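Local atomic coordinates of putative polysaccharide deacetylase (Bdellovibrio bacteriovorus HD100, PDB entry 5JP6), a protein that probably removes acetyl groups from peptidoglycan as a zinc-binding deacetylase of carbohydrate esterase family 4. Residues G158-R163 with T296-W301; N195-F200 with V359-A364; H222-H227 with L269-P274; G260-V265 with S373-R378. The protein carries 1 engineered substitution. One frame throughout, in Å; residues are numbered along the deposited sequence.

Contact 1. Residues G158-R163 with T296-W301; sequences GYMAVR and TGEFAW
Three backbone hydrogen bonds join the strands: E298 N to Y159 O at 2.7 Å, A161 N to E298 O at 2.9 Å, and A300 N to A161 O at 2.7 Å. Where the ladder begins, a water bridges Y159 N, from which it accepts, and T296 O, 2.7 Å from it. This zigzag, with M160 beside E298 and A161 beside F299, is the signature of a parallel beta pair, and it ties strand 160-161 to strand 297-299 in the curled parallel sheet of the NodB-type domain. Aromatic contacts fill the face carrying A161 and F299. The small A161 lets the F299 ring settle over its methyl, CB lying 3.9 Å from the ring centroid in a CH-pi contact. Y159 turns its CD2-CE2 edge to F299 in an offset edge-to-face pair, planes at 63°, while its hydroxyl bonds to D165. G297, having no side chain, lets F299 CE1 lie close beside its backbone. On the other face, M160 folds back at chi2 (73°), bringing SD within 3.3 Å of E298 CD and laying CE against the methyl of A300, CE to CB 3.7 Å. The extended E298 carries its OE2 onward to a salt bridge with K288.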
loop_
_atom_site.group_PDB
_atom_site.type_symbol
_atom_site.label_atom_id
_atom_site.label_comp_id
_atom_site.label_asym_id
_atom_site.label_seq_id
_atom_site.Cartn_x
_atom_site.Cartn_y
_atom_site.Cartn_z
ATOM N N GLY A 158 13.869 17.755 10.512
ATOM C CA GLY A 158 12.710 17.427 9.702
ATOM C C GLY A 158 12.941 17.755 8.242
ATOM O O GLY A 158 14.000 18.254 7.831
ATOM N N TYR A 159 11.908 17.533 7.453
ATOM C CA TYR A 159 11.982 17.695 6.013
ATOM C C TYR A 159 10.584 17.471 5.470
ATOM O O TYR A 159 9.967 16.455 5.769
ATOM C CB TYR A 159 12.957 16.671 5.409
ATOM C CG TYR A 159 12.984 16.638 3.913
ATOM C CD1 TYR A 159 13.396 17.725 3.192
ATOM C CD2 TYR A 159 12.622 15.502 3.216
ATOM C CE1 TYR A 159 13.437 17.691 1.803
ATOM C CE2 TYR A 159 12.673 15.462 1.835
ATOM C CZ TYR A 159 13.066 16.556 1.138
ATOM O OH TYR A 159 13.086 16.535 -0.228
ATOM N N MET A 160 10.068 18.405 4.678
ATOM C CA MET A 160 8.734 18.260 4.131
ATOM C C MET A 160 8.854 17.984 2.640
ATOM O O MET A 160 9.334 18.835 1.883
ATOM C CB MET A 160 7.950 19.560 4.321
ATOM C CG MET A 160 6.556 19.566 3.662
ATOM S SD MET A 160 5.434 18.506 4.591
ATOM C CE MET A 160 4.707 17.533 3.244
ATOM N N ALA A 161 8.438 16.776 2.235
ATOM C CA ALA A 161 8.565 16.338 0.858
ATOM C C ALA A 161 7.201 16.292 0.203
ATOM O O ALA A 161 6.277 15.578 0.669
ATOM C CB ALA A 161 9.218 14.973 0.795
ATOM N N VAL A 162 7.103 17.011 -0.905
ATOM C CA VAL A 162 5.948 16.913 -1.786
ATOM C C VAL A 162 6.432 16.328 -3.108
ATOM O O VAL A 162 6.057 15.215 -3.455
ATOM C CB VAL A 162 5.221 18.270 -1.960
ATOM C CG1 VAL A 162 4.083 18.107 -2.951
ATOM C CG2 VAL A 162 4.646 18.719 -0.618
ATOM N N ARG A 163 7.301 17.064 -3.803
ATOM C CA ARG A 163 7.981 16.569 -4.999
ATOM C C ARG A 163 9.360 16.038 -4.648
ATOM O O ARG A 163 9.974 15.369 -5.452
ATOM C CB ARG A 163 8.084 17.654 -6.069
ATOM C CG ARG A 163 6.703 18.037 -6.603
ATOM C CD ARG A 163 6.672 19.178 -7.629
ATOM N NE ARG A 163 5.279 19.311 -8.103
ATOM C CZ ARG A 163 4.215 19.718 -7.361
ATOM N NH1 ARG A 163 4.339 20.154 -6.095
ATOM N NH2 ARG A 163 2.996 19.728 -7.896
ATOM N N THR A 296 12.435 13.575 11.883
ATOM C CA THR A 296 11.828 12.632 10.981
ATOM C C THR A 296 11.165 13.395 9.841
ATOM O O THR A 296 10.381 14.331 10.080
ATOM C CB THR A 296 10.784 11.746 11.712
ATOM O OG1 THR A 296 11.437 11.036 12.789
ATOM C CG2 THR A 296 10.134 10.770 10.813
ATOM N N GLY A 297 11.497 13.012 8.612
ATOM C CA GLY A 297 10.920 13.666 7.431
ATOM C C GLY A 297 9.449 13.298 7.271
ATOM O O GLY A 297 9.049 12.196 7.611
ATOM N N GLU A 298 8.673 14.261 6.772
ATOM C CA GLU A 298 7.248 14.176 6.512
ATOM C C GLU A 298 7.069 14.092 5.013
ATOM O O GLU A 298 7.383 15.018 4.277
ATOM C CB GLU A 298 6.523 15.409 7.069
ATOM C CG GLU A 298 5.022 15.424 6.819
ATOM C CD GLU A 298 4.350 16.726 7.184
ATOM O OE1 GLU A 298 5.000 17.524 7.953
ATOM O OE2 GLU A 298 3.215 16.970 6.802
ATOM N N PHE A 299 6.524 12.984 4.553
ATOM C CA PHE A 299 6.439 12.708 3.117
ATOM C C PHE A 299 4.985 12.736 2.688
ATOM O O PHE A 299 4.182 11.845 3.032
ATOM C CB PHE A 299 7.108 11.374 2.778
ATOM C CG PHE A 299 8.598 11.486 2.709
ATOM C CD1 PHE A 299 9.357 11.599 3.893
ATOM C CD2 PHE A 299 9.260 11.562 1.484
ATOM C CE1 PHE A 299 10.701 11.791 3.838
ATOM C CE2 PHE A 299 10.636 11.729 1.449
ATOM C CZ PHE A 299 11.341 11.844 2.633
ATOM N N ALA A 300 4.661 13.721 1.860
ATOM C CA ALA A 300 3.392 13.743 1.151
ATOM C C ALA A 300 3.730 13.179 -0.258
ATOM O O ALA A 300 4.576 12.298 -0.383
ATOM C CB ALA A 300 2.830 15.152 1.135
ATOM N N TRP A 301 3.066 13.632 -1.303
ATOM C CA TRP A 301 3.261 13.115 -2.670
ATOM C C TRP A 301 2.629 14.154 -3.612
ATOM O O TRP A 301 1.845 15.003 -3.181
ATOM C CB TRP A 301 2.600 11.736 -2.899
ATOM C CG TRP A 301 1.107 11.774 -2.734
ATOM C CD1 TRP A 301 0.186 11.946 -3.738
ATOM C CD2 TRP A 301 0.376 11.666 -1.523
ATOM N NE1 TRP A 301 -1.067 11.981 -3.208
ATOM C CE2 TRP A 301 -0.986 11.802 -1.853
ATOM C CE3 TRP A 301 0.735 11.488 -0.181
ATOM C CZ2 TRP A 301 -1.970 11.754 -0.908
ATOM C CZ3 TRP A 301 -0.266 11.440 0.753
ATOM C CH2 TRP A 301 -1.596 11.581 0.383
HETATM O O HOH W 1 9.661 16.789 9.113
#

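Contact 2. Residues N195-F200 with V359-A364; sequences NAKAMF and VVLLTA
K197 O and V360 O share one water, which donates to each of them at 2.7 Å. A second water continues the bridge, accepting from K197 N at 3.2 Å and donating to V359 O at 3.1 Å, so both polar backbone atoms of K197 are linked to the facing chain through solvent. No direct bond joins the segments, since strand 170-176 pairs with both 199-202 and 358-364, and these two flank it in the parallel barrel sheet of the deacetylase fold. What touches directly is apolar. V359 turns its CG1 branch to K197 O, 3.3 Å away, and toward the methyl of A196. L361, whose CG stands opposite the backbone N (chi1 -176°), spreads its two methyls along the neighbouring chain: CD2 rests on K197 CB, and CD1 lies 3.3 Å from A198 O. K197 thus contributes the root of its side chain, while its amine leads away. M199 is long and flexible enough to reach farther. Its chain bends only at chi3 (79°), placing SD 4.0 Å from L362 CB and CE 3.5 Å from L362 O. That carbonyl is buried without a polar partner in the model, so the contact pairs water-satisfied backbone at one end with a methyl-covered, dehydrated oxygen at the other, probably at some energetic cost.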
loop_
_atom_site.group_PDB
_atom_site.type_symbol
_atom_site.label_atom_id
_atom_site.label_comp_id
_atom_site.label_asym_id
_atom_site.label_seq_id
_atom_site.Cartn_x
_atom_site.Cartn_y
_atom_site.Cartn_z
ATOM N N ASN A 195 16.563 -2.654 -11.343
ATOM C CA ASN A 195 17.444 -1.862 -10.455
ATOM C C ASN A 195 16.767 -0.630 -9.892
ATOM O O ASN A 195 17.434 0.335 -9.606
ATOM C CB ASN A 195 18.744 -1.490 -11.150
ATOM C CG ASN A 195 19.766 -0.894 -10.219
ATOM O OD1 ASN A 195 20.011 -1.429 -9.139
ATOM N ND2 ASN A 195 20.360 0.232 -10.613
ATOM N N ALA A 196 15.446 -0.683 -9.717
ATOM C CA ALA A 196 14.720 0.417 -9.107
ATOM C C ALA A 196 14.672 0.260 -7.599
ATOM O O ALA A 196 14.434 -0.841 -7.091
ATOM C CB ALA A 196 13.301 0.528 -9.641
ATOM N N LYS A 197 14.859 1.373 -6.888
ATOM C CA LYS A 197 14.701 1.381 -5.432
ATOM C C LYS A 197 13.465 2.210 -5.128
ATOM O O LYS A 197 13.074 3.067 -5.910
ATOM C CB LYS A 197 15.934 1.985 -4.762
ATOM C CG LYS A 197 17.221 1.253 -5.091
ATOM C CD LYS A 197 17.214 -0.176 -4.579
ATOM C CE LYS A 197 18.568 -0.855 -4.812
ATOM N NZ LYS A 197 18.931 -0.960 -6.272
ATOM N N ALA A 198 12.884 1.975 -3.960
ATOM C CA ALA A 198 11.634 2.624 -3.557
ATOM C C ALA A 198 11.605 2.892 -2.064
ATOM O O ALA A 198 12.430 2.391 -1.315
ATOM C CB ALA A 198 10.444 1.739 -3.956
ATOM N N MET A 199 10.623 3.706 -1.656
ATOM C CA MET A 199 10.427 4.043 -0.279
ATOM C C MET A 199 9.128 3.278 0.175
ATOM O O MET A 199 8.072 3.402 -0.473
ATOM C CB MET A 199 10.310 5.558 -0.047
ATOM C CG MET A 199 11.420 6.388 -0.612
ATOM S SD MET A 199 11.143 8.120 -0.333
ATOM C CE MET A 199 11.652 8.253 1.381
ATOM N N PHE A 200 9.194 2.553 1.291
ATOM C CA PHE A 200 8.039 1.876 1.851
ATOM C C PHE A 200 7.658 2.494 3.178
ATOM O O PHE A 200 8.481 2.585 4.087
ATOM C CB PHE A 200 8.314 0.376 2.026
ATOM C CG PHE A 200 8.482 -0.370 0.734
ATOM C CD1 PHE A 200 9.634 -0.260 -0.006
ATOM C CD2 PHE A 200 7.438 -1.159 0.231
ATOM C CE1 PHE A 200 9.772 -0.922 -1.232
ATOM C CE2 PHE A 200 7.574 -1.819 -0.973
ATOM C CZ PHE A 200 8.737 -1.696 -1.711
ATOM N N VAL A 359 14.094 6.584 -11.862
ATOM C CA VAL A 359 13.630 6.342 -10.536
ATOM C C VAL A 359 14.666 6.776 -9.498
ATOM O O VAL A 359 15.834 6.399 -9.587
ATOM C CB VAL A 359 13.245 4.867 -10.322
ATOM C CG1 VAL A 359 12.888 4.597 -8.852
ATOM C CG2 VAL A 359 12.071 4.490 -11.227
ATOM N N VAL A 360 14.231 7.588 -8.539
ATOM C CA VAL A 360 15.107 8.138 -7.499
ATOM C C VAL A 360 14.715 7.604 -6.140
ATOM O O VAL A 360 13.534 7.586 -5.794
ATOM C CB VAL A 360 14.987 9.675 -7.458
ATOM C CG1 VAL A 360 15.711 10.269 -6.275
ATOM C CG2 VAL A 360 15.514 10.258 -8.767
ATOM N N LEU A 361 15.723 7.256 -5.342
ATOM C CA LEU A 361 15.509 6.935 -3.949
ATOM C C LEU A 361 15.907 8.134 -3.093
ATOM O O LEU A 361 17.000 8.670 -3.267
ATOM C CB LEU A 361 16.362 5.740 -3.524
ATOM C CG LEU A 361 16.161 5.234 -2.106
ATOM C CD1 LEU A 361 14.781 4.704 -1.897
ATOM C CD2 LEU A 361 17.234 4.187 -1.796
ATOM N N LEU A 362 15.020 8.561 -2.189
ATOM C CA LEU A 362 15.383 9.619 -1.234
ATOM C C LEU A 362 15.732 8.922 0.082
ATOM O O LEU A 362 15.017 8.003 0.515
ATOM C CB LEU A 362 14.221 10.602 -1.013
ATOM C CG LEU A 362 13.738 11.336 -2.258
ATOM C CD1 LEU A 362 12.515 12.185 -1.921
ATOM C CD2 LEU A 362 14.851 12.176 -2.861
ATOM N N THR A 363 16.799 9.382 0.713
ATOM C CA THR A 363 17.289 8.780 1.925
ATOM C C THR A 363 17.874 9.862 2.830
ATOM O O THR A 363 18.207 10.959 2.370
ATOM C CB THR A 363 18.324 7.677 1.599
ATOM O OG1 THR A 363 18.443 6.809 2.725
ATOM C CG2 THR A 363 19.667 8.298 1.212
ATOM N N ALA A 364 17.986 9.553 4.104
ATOM C CA ALA A 364 18.608 10.499 5.050
ATOM C C ALA A 364 20.077 10.772 4.722
ATOM O O ALA A 364 20.822 9.866 4.329
ATOM C CB ALA A 364 18.494 9.994 6.470
HETATM O O HOH W 2 11.886 5.493 -5.576
HETATM O O HOH W 3 16.452 4.001 -7.699
#

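Contact 3. Residues H222-H227 with L269-P274; sequences HVIGSH and LGWVDP. With ZN (zinc ion), chain B.
Where I224 and D273 meet, the two backbones run at a steep 79° to each other, and the alpha carbons of G225 and D273 come within 5.0 Å. The contact belongs to a beta-alpha-beta crossover: helix 251-269 follows strand 223-227, and the loop 270-274 then leads into the parallel neighbour strand 275-277. D273 binds I224 twice. Its backbone N donates to I224 O at 2.9 Å, tilted from the carbonyl plane, while its OD2 accepts from I224 N, also at 2.9 Å, through the anti lone pair. A short acid suits this place because, with CG opposite its own carbonyl carbon (chi1 -75°), the carboxylate folds back onto the strand. OD2 also packs on V223 CG1, and a water 2.7 Å from OD2 reaches on to H222 O. The apolar half centres on I224, whose CD1 meets L269 CD1 at 3.8 Å and W271 CH2 at 3.9 Å. These two partners also pack on each other, L269 CD1 lying over one face of the indole near its rim, and the same indole makes a cation-pi contact with K370. G270, with positive phi, makes the turn off the helix end. Farther along the strand, H227 completes a zinc site with D177 and Y280, its NE2 standing 2.1 Å from the zinc ion while its ND1 is hydrogen-bonded to R277 O.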
loop_
_atom_site.group_PDB
_atom_site.type_symbol
_atom_site.label_atom_id
_atom_site.label_comp_id
_atom_site.label_asym_id
_atom_site.label_seq_id
_atom_site.Cartn_x
_atom_site.Cartn_y
_atom_site.Cartn_z
ATOM N N HIS A 222 15.807 -1.009 -0.092
ATOM C CA HIS A 222 14.809 0.041 -0.108
ATOM C C HIS A 222 14.809 0.825 1.207
ATOM O O HIS A 222 15.305 0.363 2.236
ATOM C CB HIS A 222 13.441 -0.566 -0.380
ATOM C CG HIS A 222 13.387 -1.350 -1.644
ATOM N ND1 HIS A 222 13.531 -0.784 -2.886
ATOM C CD2 HIS A 222 13.249 -2.678 -1.842
ATOM C CE1 HIS A 222 13.461 -1.735 -3.805
ATOM N NE2 HIS A 222 13.276 -2.889 -3.192
ATOM N N VAL A 223 14.244 2.013 1.140
ATOM C CA VAL A 223 13.982 2.834 2.328
ATOM C C VAL A 223 12.699 2.329 2.975
ATOM O O VAL A 223 11.720 2.033 2.288
ATOM C CB VAL A 223 13.957 4.338 1.990
ATOM C CG1 VAL A 223 13.251 5.120 3.070
ATOM C CG2 VAL A 223 15.367 4.826 1.759
ATOM N N ILE A 224 12.713 2.210 4.301
ATOM C CA ILE A 224 11.557 1.765 5.060
ATOM C C ILE A 224 11.309 2.689 6.247
ATOM O O ILE A 224 12.101 2.729 7.171
ATOM C CB ILE A 224 11.690 0.324 5.542
ATOM C CG1 ILE A 224 12.086 -0.608 4.405
ATOM C CG2 ILE A 224 10.386 -0.135 6.212
ATOM C CD1 ILE A 224 12.388 -2.021 4.890
ATOM N N GLY A 225 10.187 3.418 6.165
ATOM C CA GLY A 225 9.652 4.194 7.266
ATOM C C GLY A 225 8.285 3.679 7.637
ATOM O O GLY A 225 7.998 2.491 7.508
ATOM N N SER A 226 7.414 4.576 8.088
ATOM C CA SER A 226 6.098 4.152 8.558
ATOM C C SER A 226 4.964 5.079 8.124
ATOM O O SER A 226 5.205 6.199 7.746
ATOM C CB SER A 226 6.133 3.924 10.074
ATOM O OG SER A 226 6.173 5.132 10.793
ATOM N N HIS A 227 3.742 4.524 8.152
ATOM C CA HIS A 227 2.505 5.207 7.805
ATOM C C HIS A 227 1.537 4.845 8.918
ATOM O O HIS A 227 1.274 3.677 9.142
ATOM C CB HIS A 227 1.944 4.782 6.452
ATOM C CG HIS A 227 0.666 5.425 6.059
ATOM N ND1 HIS A 227 0.464 6.775 6.103
ATOM C CD2 HIS A 227 -0.480 4.895 5.523
ATOM C CE1 HIS A 227 -0.769 7.054 5.690
ATOM N NE2 HIS A 227 -1.357 5.943 5.345
ATOM N N LEU A 269 13.769 -4.987 12.235
ATOM C CA LEU A 269 14.984 -4.755 11.469
ATOM C C LEU A 269 16.192 -4.277 12.270
ATOM O O LEU A 269 17.328 -4.447 11.804
ATOM C CB LEU A 269 14.730 -3.693 10.398
ATOM C CG LEU A 269 13.646 -3.997 9.378
ATOM C CD1 LEU A 269 13.474 -2.818 8.450
ATOM C CD2 LEU A 269 13.962 -5.264 8.590
ATOM N N GLY A 270 15.955 -3.669 13.436
ATOM C CA GLY A 270 17.011 -3.006 14.153
ATOM C C GLY A 270 17.287 -1.600 13.655
ATOM O O GLY A 270 18.214 -0.925 14.096
ATOM N N TRP A 271 16.438 -1.133 12.747
ATOM C CA TRP A 271 16.492 0.225 12.256
ATOM C C TRP A 271 15.144 0.564 11.625
ATOM O O TRP A 271 14.325 -0.309 11.376
ATOM C CB TRP A 271 17.618 0.406 11.250
ATOM C CG TRP A 271 17.582 -0.538 10.067
ATOM C CD1 TRP A 271 18.300 -1.677 9.913
ATOM C CD2 TRP A 271 16.861 -0.359 8.853
ATOM N NE1 TRP A 271 18.064 -2.257 8.678
ATOM C CE2 TRP A 271 17.175 -1.454 7.998
ATOM C CE3 TRP A 271 15.996 0.635 8.380
ATOM C CZ2 TRP A 271 16.664 -1.561 6.691
ATOM C CZ3 TRP A 271 15.457 0.513 7.116
ATOM C CH2 TRP A 271 15.779 -0.588 6.281
ATOM N N VAL A 272 14.952 1.865 11.407
ATOM C CA VAL A 272 13.814 2.407 10.718
ATOM C C VAL A 272 14.242 3.747 10.155
ATOM O O VAL A 272 14.790 4.586 10.879
ATOM C CB VAL A 272 12.558 2.530 11.598
ATOM C CG1 VAL A 272 12.792 3.333 12.889
ATOM C CG2 VAL A 272 11.408 3.091 10.764
ATOM N N ASP A 273 14.058 3.951 8.851
ATOM C CA ASP A 273 14.477 5.218 8.268
ATOM C C ASP A 273 13.647 6.368 8.820
ATOM O O ASP A 273 12.456 6.193 9.165
ATOM C CB ASP A 273 14.346 5.165 6.739
ATOM C CG ASP A 273 15.453 4.350 6.106
ATOM O OD1 ASP A 273 16.657 4.736 6.300
ATOM O OD2 ASP A 273 15.157 3.366 5.408
ATOM N N PRO A 274 14.254 7.569 8.842
ATOM C CA PRO A 274 13.577 8.741 9.457
ATOM C C PRO A 274 12.610 9.384 8.482
ATOM O O PRO A 274 12.752 10.555 8.156
ATOM C CB PRO A 274 14.748 9.650 9.827
ATOM C CG PRO A 274 15.778 9.332 8.771
ATOM C CD PRO A 274 15.682 7.840 8.614
HETATM ZN ZN ZN B . -2.224 4.626 4.021
HETATM O O HOH W 4 17.183 1.905 4.315
#

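Contact 4. Residues G260-V265 with S373-R378; sequences GGHQAV and SKLVKR
The amide of Q263 reads both polar backbone atoms of K377: OE1 accepts from K377 N at 2.8 Å, nearly straight at 170°, and NE2 donates to K377 O at 3.1 Å. Both bonds lie in the plane of the accepting carbonyl, on a lone pair. Glutamine suits this because a single flat group offers donor and acceptor side by side, and its bend at chi2 (76°) swings that group off the helix toward the loop. Each amide end has a second partner. NE2 also bonds to D267 OD1, and OE1 takes a hydrogen from a water 2.6 Å away, which donates again to L375 O at 2.9 Å. Just before K377 the loop makes a type I beta turn, S373 to V376, with an ST turn inside it in which S373 OG accepts from L375 N at 3.0 Å. The contact lays the chain that follows strand 358-364 against helix 251-269. The same serine oxygen is 2.7 Å from a second water, which accepts a weak bond from H262 NE2. H262 ND1 is hydrogen-bonded to S226 OG. Between these polar links, L375 sets CD1 over one face of the imidazole, 3.8 Å from its centroid, in a CH-pi contact, and S373 OG sits at the ring edge beside CD2. V376 turns its CG1 branch to the backbone carbonyl of H262.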
loop_
_atom_site.group_PDB
_atom_site.type_symbol
_atom_site.label_atom_id
_atom_site.label_comp_id
_atom_site.label_asym_id
_atom_site.label_seq_id
_atom_site.Cartn_x
_atom_site.Cartn_y
_atom_site.Cartn_z
ATOM N N GLY A 260 4.227 4.109 17.065
ATOM C CA GLY A 260 3.981 2.671 17.005
ATOM C C GLY A 260 4.392 1.980 15.720
ATOM O O GLY A 260 4.946 0.867 15.756
ATOM N N GLY A 261 4.131 2.596 14.569
ATOM C CA GLY A 261 4.544 1.996 13.288
ATOM C C GLY A 261 6.082 1.994 13.152
ATOM O O GLY A 261 6.687 1.042 12.692
ATOM N N HIS A 262 6.702 3.085 13.586
ATOM C CA HIS A 262 8.141 3.187 13.585
ATOM C C HIS A 262 8.764 2.120 14.488
ATOM O O HIS A 262 9.715 1.441 14.099
ATOM C CB HIS A 262 8.579 4.566 14.020
ATOM C CG HIS A 262 9.237 5.349 12.935
ATOM N ND1 HIS A 262 8.642 5.587 11.718
ATOM C CD2 HIS A 262 10.459 5.928 12.871
ATOM C CE1 HIS A 262 9.458 6.288 10.960
ATOM N NE2 HIS A 262 10.565 6.505 11.630
ATOM N N GLN A 263 8.185 1.961 15.672
ATOM C CA GLN A 263 8.651 0.943 16.587
ATOM C C GLN A 263 8.521 -0.471 15.983
ATOM O O GLN A 263 9.397 -1.307 16.181
ATOM C CB GLN A 263 7.895 1.037 17.905
ATOM C CG GLN A 263 8.460 0.146 18.970
ATOM C CD GLN A 263 9.757 0.681 19.581
ATOM O OE1 GLN A 263 9.844 1.831 19.982
ATOM N NE2 GLN A 263 10.766 -0.178 19.671
ATOM N N ALA A 264 7.411 -0.731 15.285
ATOM C CA ALA A 264 7.193 -2.070 14.714
ATOM C C ALA A 264 8.308 -2.389 13.714
ATOM O O ALA A 264 8.840 -3.498 13.690
ATOM C CB ALA A 264 5.840 -2.185 14.065
ATOM N N VAL A 265 8.630 -1.414 12.853
ATOM C CA VAL A 265 9.697 -1.626 11.877
ATOM C C VAL A 265 11.034 -1.881 12.589
ATOM O O VAL A 265 11.770 -2.821 12.262
ATOM C CB VAL A 265 9.816 -0.446 10.905
ATOM C CG1 VAL A 265 11.048 -0.585 10.027
ATOM C CG2 VAL A 265 8.549 -0.305 10.047
ATOM N N SER A 373 16.433 6.514 15.749
ATOM C CA SER A 373 15.168 7.217 15.621
ATOM C C SER A 373 14.693 7.760 16.981
ATOM O O SER A 373 14.618 7.032 17.970
ATOM C CB SER A 373 14.074 6.292 15.118
ATOM O OG SER A 373 12.824 6.974 15.075
ATOM N N LYS A 374 14.302 9.036 16.966
ATOM C CA LYS A 374 13.688 9.660 18.146
ATOM C C LYS A 374 12.241 9.203 18.410
ATOM O O LYS A 374 11.640 9.618 19.408
ATOM C CB LYS A 374 13.793 11.176 18.051
ATOM C CG LYS A 374 15.229 11.669 18.096
ATOM C CD LYS A 374 15.310 13.173 17.843
ATOM C CE LYS A 374 16.693 13.689 17.978
ATOM N NZ LYS A 374 16.753 15.111 17.638
ATOM N N LEU A 375 11.714 8.364 17.507
ATOM C CA LEU A 375 10.375 7.817 17.627
ATOM C C LEU A 375 10.357 6.419 18.235
ATOM O O LEU A 375 9.291 5.858 18.438
ATOM C CB LEU A 375 9.689 7.797 16.255
ATOM C CG LEU A 375 9.452 9.142 15.611
ATOM C CD1 LEU A 375 8.918 9.001 14.207
ATOM C CD2 LEU A 375 8.498 10.008 16.455
ATOM N N VAL A 376 11.536 5.848 18.487
ATOM C CA VAL A 376 11.584 4.499 18.994
ATOM C C VAL A 376 12.273 4.413 20.352
ATOM O O VAL A 376 13.137 5.243 20.675
ATOM C CB VAL A 376 12.240 3.511 18.029
ATOM C CG1 VAL A 376 11.677 3.602 16.615
ATOM C CG2 VAL A 376 13.699 3.606 18.051
ATOM N N LYS A 377 11.889 3.383 21.117
ATOM C CA LYS A 377 12.538 2.993 22.366
ATOM C C LYS A 377 13.495 1.832 22.077
ATOM O O LYS A 377 13.122 0.832 21.440
ATOM C CB LYS A 377 11.499 2.511 23.341
ATOM C CG LYS A 377 10.495 3.531 23.748
ATOM C CD LYS A 377 9.555 2.983 24.844
ATOM C CE LYS A 377 10.242 2.750 26.183
ATOM N NZ LYS A 377 9.262 2.577 27.302
ATOM N N ARG A 378 14.741 1.995 22.479
ATOM C CA ARG A 378 15.747 0.966 22.285
ATOM C C ARG A 378 15.482 -0.232 23.170
ATOM O O ARG A 378 14.751 -0.137 24.150
ATOM C CB ARG A 378 17.130 1.517 22.606
ATOM C CG ARG A 378 17.531 2.780 21.846
ATOM C CD ARG A 378 18.999 3.103 22.157
ATOM N NE ARG A 378 19.402 4.452 21.741
ATOM C CZ ARG A 378 19.904 4.770 20.545
ATOM N NH1 ARG A 378 20.072 3.829 19.585
ATOM N NH2 ARG A 378 20.240 6.053 20.304
HETATM O O HOH W 5 12.750 8.465 12.799
HETATM O O HOH W 6 8.149 3.825 20.117
#

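Overall arrangement
Contacts 2 and 3 are buried, whereas contacts 1 and 4 are only partly so. Contacts 1, 2 and 3 all reach the same parallel sheet, yet only contact 1 is a true strand pair; contact 2 spans an intervening strand through water and methyl groups, and contact 3 sets a crossing loop against a strand. F299 of contact 1 packs on M199 and L362 of contact 2, joining them in the core. Strands 199-202 and 223-227 link contacts 2 and 3 as hydrogen-bonded neighbours. Contact 4 lies outside the sheet, on the helix of the crossover that contact 3 belongs to, and relies on a side-chain amide and waters instead of strand pairing.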